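Local coordinates for protein cyclin homolog (Herpesvirus saimiri, PDB 2F2C) that modulates the host cell cycle as a viral D-type cyclin and may contribute to the transformation and rapid proliferation of latently infected T cells, at residues Asn25-Arg30 against Glu148-Thr153; Phe155-Cys160 against Asp168-Leu173; Tyr174-Thr179 against Leu204-Thr209. All blocks are in the same frame, centred on the assembly; numbering follows the deposited sequence.

Overall arrangement
Interactions 1, 2 and 3 illustrate how an all-helical cyclin is held together by small, largely van der Waals contacts, two between helices and one between helix and loop. The centre of interaction 1 lies about 16 Å from that of interaction 2 and about 20 Å from that of interaction 3. Phe155, at the start of segment 155-160, packs on interaction 1, with CE1 3.5 Å from Val150 CG1. Interactions 2 and 3 share helix 170-184, with centres about 9 Å apart; Leu156 CD2 meets Ala177 CB at 3.5 Å, and Ile157 also reaches Tyr174. The other protein in the assembly packs on residues of all three, among them Arg30, Trp170 and Tyr174.

Interaction 1 of 3, residues Asn25-Arg30 against Glu148-Thr153; sequences NNLKLR and EAVLAT
Val150 presents both of its methyl groups to the helix that carries Leu27 and Arg30, an example of one branched side chain serving as a loop's whole share of a contact. The apolar part of the contact is small: Leu27 CD2 lies 4.0 Å from Val150 CG1, and the same distance separates it from Val150 CG2. With CG1 anti to the backbone N (chi1 169°), the other methyl is left to face the helix backbone. There Val150 CG2 rests 3.7 Å from Leu27 O and 3.8 Å from Arg30 C.

The aliphatic part of Arg30 adds its CB, 3.9 Å from Val150 CG2, and runs nearly perpendicular to the valine. A bend at chi3 (-33°) sets one face of the guanidinium near Leu27 CA, toward the rim of the group, and Arg30 NH2 also lies 4.1 Å from Val150 CG2, which approaches obliquely.

Polar bonds lie within the loop and beyond it: Glu148 OE1 forms a salt bridge with Arg109 and takes a weak hydrogen bond from Ala149 N.

Helix 21-31 lies against the loop joining helix 129-142 to helix 156-162; Ala149 and Leu151 turn to helix 72-83, and Val150 also touches Pro195 of helix 195-208.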
loop_
_atom_site.group_PDB
_atom_site.type_symbol
_atom_site.label_atom_id
_atom_site.label_comp_id
_atom_site.label_asym_id
_atom_site.label_seq_id
_atom_site.Cartn_x
_atom_site.Cartn_y
_atom_site.Cartn_z
ATOM N N ASN A 25 -0.742 -16.075 -3.250
ATOM C CA ASN A 25 0.553 -16.709 -3.131
ATOM C C ASN A 25 1.476 -15.796 -2.355
ATOM O O ASN A 25 2.165 -16.266 -1.436
ATOM C CB ASN A 25 1.150 -16.967 -4.511
ATOM C CG ASN A 25 1.077 -18.418 -4.922
ATOM O OD1 ASN A 25 1.713 -19.291 -4.297
ATOM N ND2 ASN A 25 0.338 -18.690 -6.005
ATOM N N ASN A 26 1.470 -14.498 -2.710
ATOM C CA ASN A 26 2.381 -13.540 -2.092
ATOM C C ASN A 26 2.000 -13.219 -0.656
ATOM O O ASN A 26 2.852 -12.867 0.151
ATOM C CB ASN A 26 2.495 -12.260 -2.913
ATOM C CG ASN A 26 3.109 -12.492 -4.277
ATOM O OD1 ASN A 26 4.236 -12.996 -4.404
ATOM N ND2 ASN A 26 2.375 -12.117 -5.316
ATOM N N LEU A 27 0.714 -13.342 -0.343
ATOM C CA LEU A 27 0.249 -13.072 0.991
ATOM C C LEU A 27 0.774 -14.151 1.924
ATOM O O LEU A 27 1.335 -13.839 2.983
ATOM C CB LEU A 27 -1.276 -12.990 1.037
ATOM C CG LEU A 27 -1.932 -11.624 0.827
ATOM C CD1 LEU A 27 -3.439 -11.796 0.677
ATOM C CD2 LEU A 27 -1.622 -10.638 1.971
ATOM N N LYS A 28 0.625 -15.411 1.509
ATOM C CA LYS A 28 1.224 -16.541 2.224
ATOM C C LYS A 28 2.732 -16.367 2.377
ATOM O O LYS A 28 3.292 -16.689 3.425
ATOM C CB LYS A 28 0.990 -17.845 1.484
ATOM C CG LYS A 28 -0.431 -18.333 1.391
ATOM C CD LYS A 28 -0.426 -19.296 0.231
ATOM C CE LYS A 28 -1.457 -20.366 0.293
ATOM N NZ LYS A 28 -0.834 -21.645 -0.229
ATOM N N LEU A 29 3.398 -15.886 1.336
ATOM C CA LEU A 29 4.853 -15.739 1.379
ATOM C C LEU A 29 5.268 -14.660 2.362
ATOM O O LEU A 29 6.095 -14.908 3.230
ATOM C CB LEU A 29 5.396 -15.409 -0.008
ATOM C CG LEU A 29 6.428 -16.376 -0.589
ATOM C CD1 LEU A 29 6.582 -16.167 -2.093
ATOM C CD2 LEU A 29 7.774 -16.266 0.144
ATOM N N ARG A 30 4.669 -13.474 2.240
ATOM C CA ARG A 30 4.976 -12.339 3.122
ATOM C C ARG A 30 4.504 -12.606 4.558
ATOM O O ARG A 30 5.056 -12.065 5.530
ATOM C CB ARG A 30 4.421 -11.021 2.575
ATOM C CG ARG A 30 4.939 -10.632 1.161
ATOM C CD ARG A 30 4.532 -9.236 0.675
ATOM N NE ARG A 30 3.216 -8.884 1.189
ATOM C CZ ARG A 30 2.079 -9.002 0.530
ATOM N NH1 ARG A 30 2.061 -9.426 -0.717
ATOM N NH2 ARG A 30 0.950 -8.678 1.122
ATOM N N GLU A 148 4.155 -1.949 8.484
ATOM C CA GLU A 148 3.224 -2.797 7.736
ATOM C C GLU A 148 3.382 -4.301 8.087
ATOM O O GLU A 148 4.360 -4.695 8.755
ATOM C CB GLU A 148 3.451 -2.540 6.242
ATOM C CG GLU A 148 2.268 -2.780 5.331
ATOM C CD GLU A 148 0.968 -2.152 5.835
ATOM O OE1 GLU A 148 0.226 -2.816 6.627
ATOM O OE2 GLU A 148 0.676 -1.006 5.407
ATOM N N ALA A 149 2.415 -5.120 7.653
ATOM C CA ALA A 149 2.357 -6.574 7.950
ATOM C C ALA A 149 1.192 -7.266 7.248
ATOM O O ALA A 149 0.198 -6.637 6.924
ATOM C CB ALA A 149 2.248 -6.826 9.455
ATOM N N VAL A 150 1.291 -8.566 7.020
ATOM C CA VAL A 150 0.117 -9.267 6.529
ATOM C C VAL A 150 -0.948 -9.332 7.652
ATOM O O VAL A 150 -0.673 -9.825 8.742
ATOM C CB VAL A 150 0.448 -10.667 6.010
ATOM C CG1 VAL A 150 -0.836 -11.437 5.760
ATOM C CG2 VAL A 150 1.239 -10.579 4.738
ATOM N N LEU A 151 -2.141 -8.808 7.379
ATOM C CA LEU A 151 -3.221 -8.781 8.363
ATOM C C LEU A 151 -4.217 -9.871 8.067
ATOM O O LEU A 151 -4.569 -10.078 6.899
ATOM C CB LEU A 151 -3.970 -7.457 8.290
ATOM C CG LEU A 151 -3.100 -6.238 8.461
ATOM C CD1 LEU A 151 -3.961 -4.989 8.401
ATOM C CD2 LEU A 151 -2.414 -6.376 9.801
ATOM N N ALA A 152 -4.714 -10.527 9.112
ATOM C CA ALA A 152 -5.719 -11.569 8.934
ATOM C C ALA A 152 -6.685 -11.061 7.879
ATOM O O ALA A 152 -7.173 -11.788 7.021
ATOM C CB ALA A 152 -6.449 -11.833 10.229
ATOM N N THR A 153 -6.898 -9.768 7.911
ATOM C CA THR A 153 -7.983 -9.201 7.199
ATOM C C THR A 153 -7.703 -9.038 5.705
ATOM O O THR A 153 -8.635 -8.886 4.920
ATOM C CB THR A 153 -8.384 -7.920 7.925
ATOM O OG1 THR A 153 -9.795 -7.788 7.833
ATOM C CG2 THR A 153 -7.841 -6.715 7.273
#

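Interaction 2 of 3, residues Phe155-Cys160 against Asp168-Leu173; sequences FLIPLC and DLWPQL
Trp170 lies against Ile157 and Cys160, closing a roughly antiparallel helical hairpin in the C-terminal cyclin domain: helix 156-162 leads through a short connection into helix 170-184, and the indole packs where the two lie side by side. The example shows how a single large ring can join neighbouring helices through different parts of its surface.

Starting at the root of the tryptophan, CB comes within 4.1 Å of Ile157 CD1. With chi1 at -66° CG lies anti to the carbonyl carbon, and this carries the ring toward the earlier helix. Along the six-membered ring the partner is again Ile157. Its CG2 approaches obliquely, 3.7 Å from Trp170 CE3 and 3.6 Å from Trp170 CZ3, while CH2 at the far end of the indole meets the same methyl less closely.

The pyrrole side has another partner. Cys160 CB stands over a face of the indole, displaced toward its rim, 3.8 Å from NE1 of Trp170, in a CH-pi contact 26° off the normal of the five-membered ring. NE1 itself is hydrogen-bonded to Ile165 O in the connection, a bond that helps fix the rotation of the ring, so this buried polar atom is satisfied. Elsewhere the indole packs on Ile13 and on an aromatic side chain of the other protein in the assembly.

The cysteine sulfur is a more distant sulfur-aromatic partner, with Cys160 SG 4.9 Å from the centroid of the Trp170 five-membered ring; it also touches Leu173, where SG lies 4.3 Å from CD2.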
loop_
_atom_site.group_PDB
_atom_site.type_symbol
_atom_site.label_atom_id
_atom_site.label_comp_id
_atom_site.label_asym_id
_atom_site.label_seq_id
_atom_site.Cartn_x
_atom_site.Cartn_y
_atom_site.Cartn_z
ATOM N N PHE A 155 -6.619 -11.356 3.831
ATOM C CA PHE A 155 -6.890 -12.621 3.171
ATOM C C PHE A 155 -8.316 -12.766 2.694
ATOM O O PHE A 155 -8.536 -13.471 1.718
ATOM C CB PHE A 155 -6.560 -13.803 4.066
ATOM C CG PHE A 155 -5.134 -14.225 4.013
ATOM C CD1 PHE A 155 -4.202 -13.693 4.903
ATOM C CD2 PHE A 155 -4.719 -15.174 3.098
ATOM C CE1 PHE A 155 -2.888 -14.094 4.858
ATOM C CE2 PHE A 155 -3.399 -15.572 3.055
ATOM C CZ PHE A 155 -2.485 -15.028 3.925
ATOM N N LEU A 156 -9.276 -12.119 3.369
ATOM C CA LEU A 156 -10.723 -12.281 3.075
ATOM C C LEU A 156 -11.115 -12.465 1.614
ATOM O O LEU A 156 -11.734 -13.465 1.248
ATOM C CB LEU A 156 -11.527 -11.132 3.660
ATOM C CG LEU A 156 -11.672 -11.203 5.180
ATOM C CD1 LEU A 156 -12.013 -9.826 5.689
ATOM C CD2 LEU A 156 -12.718 -12.226 5.605
ATOM N N ILE A 157 -10.738 -11.518 0.772
ATOM C CA ILE A 157 -11.222 -11.541 -0.590
ATOM C C ILE A 157 -10.513 -12.587 -1.447
ATOM O O ILE A 157 -11.202 -13.353 -2.149
ATOM C CB ILE A 157 -11.209 -10.122 -1.220
ATOM C CG1 ILE A 157 -12.134 -9.187 -0.420
ATOM C CG2 ILE A 157 -11.604 -10.175 -2.710
ATOM C CD1 ILE A 157 -13.628 -9.436 -0.667
ATOM N N PRO A 158 -9.171 -12.619 -1.448
ATOM C CA PRO A 158 -8.441 -13.705 -2.107
ATOM C C PRO A 158 -8.943 -15.111 -1.744
ATOM O O PRO A 158 -9.005 -15.986 -2.620
ATOM C CB PRO A 158 -7.008 -13.494 -1.632
ATOM C CG PRO A 158 -6.906 -12.048 -1.495
ATOM C CD PRO A 158 -8.240 -11.596 -0.929
ATOM N N LEU A 159 -9.323 -15.334 -0.487
ATOM C CA LEU A 159 -9.888 -16.636 -0.114
ATOM C C LEU A 159 -11.244 -16.860 -0.765
ATOM O O LEU A 159 -11.472 -17.941 -1.339
ATOM C CB LEU A 159 -9.975 -16.835 1.407
ATOM C CG LEU A 159 -8.638 -16.973 2.130
ATOM C CD1 LEU A 159 -8.865 -17.264 3.592
ATOM C CD2 LEU A 159 -7.797 -18.054 1.479
ATOM N N CYS A 160 -12.118 -15.843 -0.688
ATOM C CA CYS A 160 -13.428 -15.874 -1.366
ATOM C C CYS A 160 -13.341 -16.209 -2.853
ATOM O O CYS A 160 -14.096 -17.043 -3.344
ATOM C CB CYS A 160 -14.161 -14.540 -1.219
ATOM S SG CYS A 160 -14.759 -14.204 0.433
ATOM N N ASP A 168 -20.983 -11.556 -6.371
ATOM C CA ASP A 168 -22.217 -10.949 -5.831
ATOM C C ASP A 168 -22.301 -10.923 -4.289
ATOM O O ASP A 168 -22.965 -10.060 -3.718
ATOM C CB ASP A 168 -23.481 -11.646 -6.383
ATOM C CG ASP A 168 -23.246 -12.381 -7.732
ATOM O OD1 ASP A 168 -23.225 -11.716 -8.807
ATOM O OD2 ASP A 168 -23.126 -13.633 -7.821
ATOM N N LEU A 169 -21.635 -11.865 -3.620
ATOM C CA LEU A 169 -21.758 -11.990 -2.166
ATOM C C LEU A 169 -20.675 -11.305 -1.352
ATOM O O LEU A 169 -20.749 -11.306 -0.129
ATOM C CB LEU A 169 -21.856 -13.455 -1.757
ATOM C CG LEU A 169 -23.132 -14.095 -2.299
ATOM C CD1 LEU A 169 -23.085 -15.614 -2.176
ATOM C CD2 LEU A 169 -24.372 -13.511 -1.627
ATOM N N TRP A 170 -19.699 -10.701 -2.028
ATOM C CA TRP A 170 -18.500 -10.212 -1.355
ATOM C C TRP A 170 -18.759 -9.034 -0.409
ATOM O O TRP A 170 -18.225 -9.037 0.701
ATOM C CB TRP A 170 -17.386 -9.901 -2.347
ATOM C CG TRP A 170 -16.862 -11.102 -3.045
ATOM C CD1 TRP A 170 -17.358 -12.368 -2.981
ATOM C CD2 TRP A 170 -15.771 -11.152 -3.981
ATOM N NE1 TRP A 170 -16.630 -13.213 -3.789
ATOM C CE2 TRP A 170 -15.648 -12.493 -4.417
ATOM C CE3 TRP A 170 -14.871 -10.203 -4.486
ATOM C CZ2 TRP A 170 -14.667 -12.906 -5.328
ATOM C CZ3 TRP A 170 -13.893 -10.621 -5.397
ATOM C CH2 TRP A 170 -13.802 -11.960 -5.802
ATOM N N PRO A 171 -19.576 -8.057 -0.814
ATOM C CA PRO A 171 -20.011 -6.983 0.093
ATOM C C PRO A 171 -20.461 -7.494 1.468
ATOM O O PRO A 171 -19.817 -7.191 2.466
ATOM C CB PRO A 171 -21.187 -6.363 -0.651
ATOM C CG PRO A 171 -20.867 -6.563 -2.074
ATOM C CD PRO A 171 -20.149 -7.878 -2.160
ATOM N N GLN A 172 -21.522 -8.292 1.518
ATOM C CA GLN A 172 -22.048 -8.771 2.798
ATOM C C GLN A 172 -21.048 -9.671 3.551
ATOM O O GLN A 172 -20.918 -9.580 4.778
ATOM C CB GLN A 172 -23.409 -9.472 2.614
ATOM C CG GLN A 172 -23.303 -10.884 1.988
ATOM C CD GLN A 172 -24.640 -11.559 1.674
ATOM O OE1 GLN A 172 -25.630 -10.897 1.331
ATOM N NE2 GLN A 172 -24.659 -12.887 1.773
ATOM N N LEU A 173 -20.337 -10.526 2.816
ATOM C CA LEU A 173 -19.483 -11.534 3.439
ATOM C C LEU A 173 -18.315 -10.813 4.037
ATOM O O LEU A 173 -17.955 -11.050 5.182
ATOM C CB LEU A 173 -19.008 -12.563 2.409
ATOM C CG LEU A 173 -19.102 -14.059 2.743
ATOM C CD1 LEU A 173 -20.447 -14.423 3.334
ATOM C CD2 LEU A 173 -18.864 -14.880 1.492
#

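Interaction 3 of 3, residues Tyr174-Thr179 against Leu204-Thr209; sequences YEAAST and LTTIET
Thr206 overlaps two successive alanines of the facing helix, its methyl set against Ala176 and its hydroxyl oxygen against Ala177. This is a plain case of a general rule of helix packing: where side chains are small, backbones can come near each other. Here the CA atoms of Ala177 and Thr206 are 5.8 Å apart.

The threonine divides its two branches between its neighbours. CG2, anti to the backbone N, reaches Ala176 CB at 3.5 Å. OG1 stays beside the backbone N (chi1 -66°) and passes alongside Ala177, 3.4 Å from its CA and 3.6 Å from its CB. This polar atom does not depend on the alanines, because it is hydrogen-bonded to Gly202 O one turn earlier in its own helix. The threonine therefore meets its neighbours through van der Waals contact while its hydroxyl remains satisfied.

The same device of a hydroxyl turned back to a carbonyl four residues earlier recurs in both segments. Ser178 OG donates to Tyr174 O at 2.8 Å, approaching from the opposite face of the carbonyl plane to Ser178 N, so two donors grip one oxygen. Thr179 OG1 donates to Glu175 O at 2.9 Å. Near the end of the other helix, Thr209 OG1 donates to Thr205 O at 3.1 Å from above the carbonyl plane, 39° out of it, although Thr209 has already left helical backbone angles.

Within the C-terminal cyclin domain, helix 170-184 packs on two others that also touch each other: Ala176 and Ala177 meet helix 195-208, Tyr174, Ala177 and Ser178 touch helix 156-162, and Leu156 of that helix reaches helix 195-208 as well. Helix 195-208 in turn uses Leu204 to pack on helices 218-228 and 232-247.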
loop_
_atom_site.group_PDB
_atom_site.type_symbol
_atom_site.label_atom_id
_atom_site.label_comp_id
_atom_site.label_asym_id
_atom_site.label_seq_id
_atom_site.Cartn_x
_atom_site.Cartn_y
_atom_site.Cartn_z
ATOM N N TYR A 174 -17.760 -9.899 3.249
ATOM C CA TYR A 174 -16.639 -9.092 3.671
ATOM C C TYR A 174 -17.000 -8.385 4.955
ATOM O O TYR A 174 -16.252 -8.421 5.935
ATOM C CB TYR A 174 -16.262 -8.044 2.607
ATOM C CG TYR A 174 -14.952 -7.413 2.937
ATOM C CD1 TYR A 174 -13.778 -8.045 2.577
ATOM C CD2 TYR A 174 -14.870 -6.237 3.686
ATOM C CE1 TYR A 174 -12.565 -7.527 2.900
ATOM C CE2 TYR A 174 -13.642 -5.700 4.019
ATOM C CZ TYR A 174 -12.492 -6.367 3.619
ATOM O OH TYR A 174 -11.227 -5.929 3.920
ATOM N N GLU A 175 -18.159 -7.736 4.919
ATOM C CA GLU A 175 -18.684 -6.937 6.016
ATOM C C GLU A 175 -18.776 -7.728 7.333
ATOM O O GLU A 175 -18.186 -7.328 8.341
ATOM C CB GLU A 175 -20.049 -6.362 5.603
ATOM C CG GLU A 175 -20.604 -5.262 6.507
ATOM C CD GLU A 175 -19.525 -4.313 7.029
ATOM O OE1 GLU A 175 -18.760 -3.717 6.201
ATOM O OE2 GLU A 175 -19.440 -4.172 8.280
ATOM N N ALA A 176 -19.492 -8.851 7.308
ATOM C CA ALA A 176 -19.622 -9.719 8.474
ATOM C C ALA A 176 -18.283 -10.338 8.937
ATOM O O ALA A 176 -17.952 -10.312 10.137
ATOM C CB ALA A 176 -20.646 -10.811 8.204
ATOM N N ALA A 177 -17.514 -10.882 8.000
ATOM C CA ALA A 177 -16.306 -11.588 8.383
ATOM C C ALA A 177 -15.206 -10.696 8.959
ATOM O O ALA A 177 -14.496 -11.122 9.876
ATOM C CB ALA A 177 -15.786 -12.462 7.246
ATOM N N SER A 178 -15.055 -9.475 8.449
ATOM C CA SER A 178 -14.059 -8.560 9.033
ATOM C C SER A 178 -14.453 -8.114 10.451
ATOM O O SER A 178 -13.590 -7.992 11.326
ATOM C CB SER A 178 -13.726 -7.358 8.131
ATOM O OG SER A 178 -14.862 -6.656 7.677
ATOM N N THR A 179 -15.751 -7.908 10.681
ATOM C CA THR A 179 -16.236 -7.580 12.010
ATOM C C THR A 179 -15.878 -8.723 12.947
ATOM O O THR A 179 -15.283 -8.504 14.004
ATOM C CB THR A 179 -17.756 -7.374 12.010
ATOM O OG1 THR A 179 -18.112 -6.379 11.048
ATOM C CG2 THR A 179 -18.205 -6.763 13.339
ATOM N N LEU A 204 -15.443 -19.024 7.838
ATOM C CA LEU A 204 -16.244 -20.203 8.092
ATOM C C LEU A 204 -17.339 -19.900 9.099
ATOM O O LEU A 204 -18.489 -20.283 8.892
ATOM C CB LEU A 204 -15.383 -21.368 8.569
ATOM C CG LEU A 204 -14.466 -21.985 7.516
ATOM C CD1 LEU A 204 -13.357 -22.775 8.197
ATOM C CD2 LEU A 204 -15.232 -22.846 6.519
ATOM N N THR A 205 -16.974 -19.210 10.180
ATOM C CA THR A 205 -17.916 -18.799 11.222
ATOM C C THR A 205 -19.069 -18.035 10.608
ATOM O O THR A 205 -20.240 -18.344 10.875
ATOM C CB THR A 205 -17.220 -17.872 12.223
ATOM O OG1 THR A 205 -15.934 -18.407 12.549
ATOM C CG2 THR A 205 -17.977 -17.848 13.561
ATOM N N THR A 206 -18.720 -17.043 9.790
ATOM C CA THR A 206 -19.680 -16.189 9.128
ATOM C C THR A 206 -20.629 -17.003 8.243
ATOM O O THR A 206 -21.847 -16.973 8.446
ATOM C CB THR A 206 -18.922 -15.122 8.323
ATOM O OG1 THR A 206 -18.219 -14.265 9.232
ATOM C CG2 THR A 206 -19.880 -14.190 7.586
ATOM N N ILE A 207 -20.058 -17.747 7.292
ATOM C CA ILE A 207 -20.829 -18.634 6.397
ATOM C C ILE A 207 -21.839 -19.541 7.139
ATOM O O ILE A 207 -22.957 -19.766 6.656
ATOM C CB ILE A 207 -19.883 -19.474 5.501
ATOM C CG1 ILE A 207 -19.153 -18.589 4.495
ATOM C CG2 ILE A 207 -20.646 -20.543 4.745
ATOM C CD1 ILE A 207 -17.962 -19.279 3.859
ATOM N N GLU A 208 -21.447 -20.038 8.309
ATOM C CA GLU A 208 -22.338 -20.802 9.174
ATOM C C GLU A 208 -23.536 -19.974 9.708
ATOM O O GLU A 208 -24.664 -20.171 9.243
ATOM C CB GLU A 208 -21.532 -21.410 10.315
ATOM C CG GLU A 208 -22.245 -22.472 11.133
ATOM C CD GLU A 208 -21.525 -22.748 12.435
ATOM O OE1 GLU A 208 -21.721 -23.835 13.018
ATOM O OE2 GLU A 208 -20.757 -21.869 12.884
ATOM N N THR A 209 -23.304 -19.062 10.662
ATOM C CA THR A 209 -24.393 -18.220 11.196
ATOM C C THR A 209 -24.823 -17.219 10.144
ATOM O O THR A 209 -24.109 -16.261 9.858
ATOM C CB THR A 209 -23.982 -17.484 12.476
ATOM O OG1 THR A 209 -22.668 -16.951 12.307
ATOM C CG2 THR A 209 -23.841 -18.466 13.655
#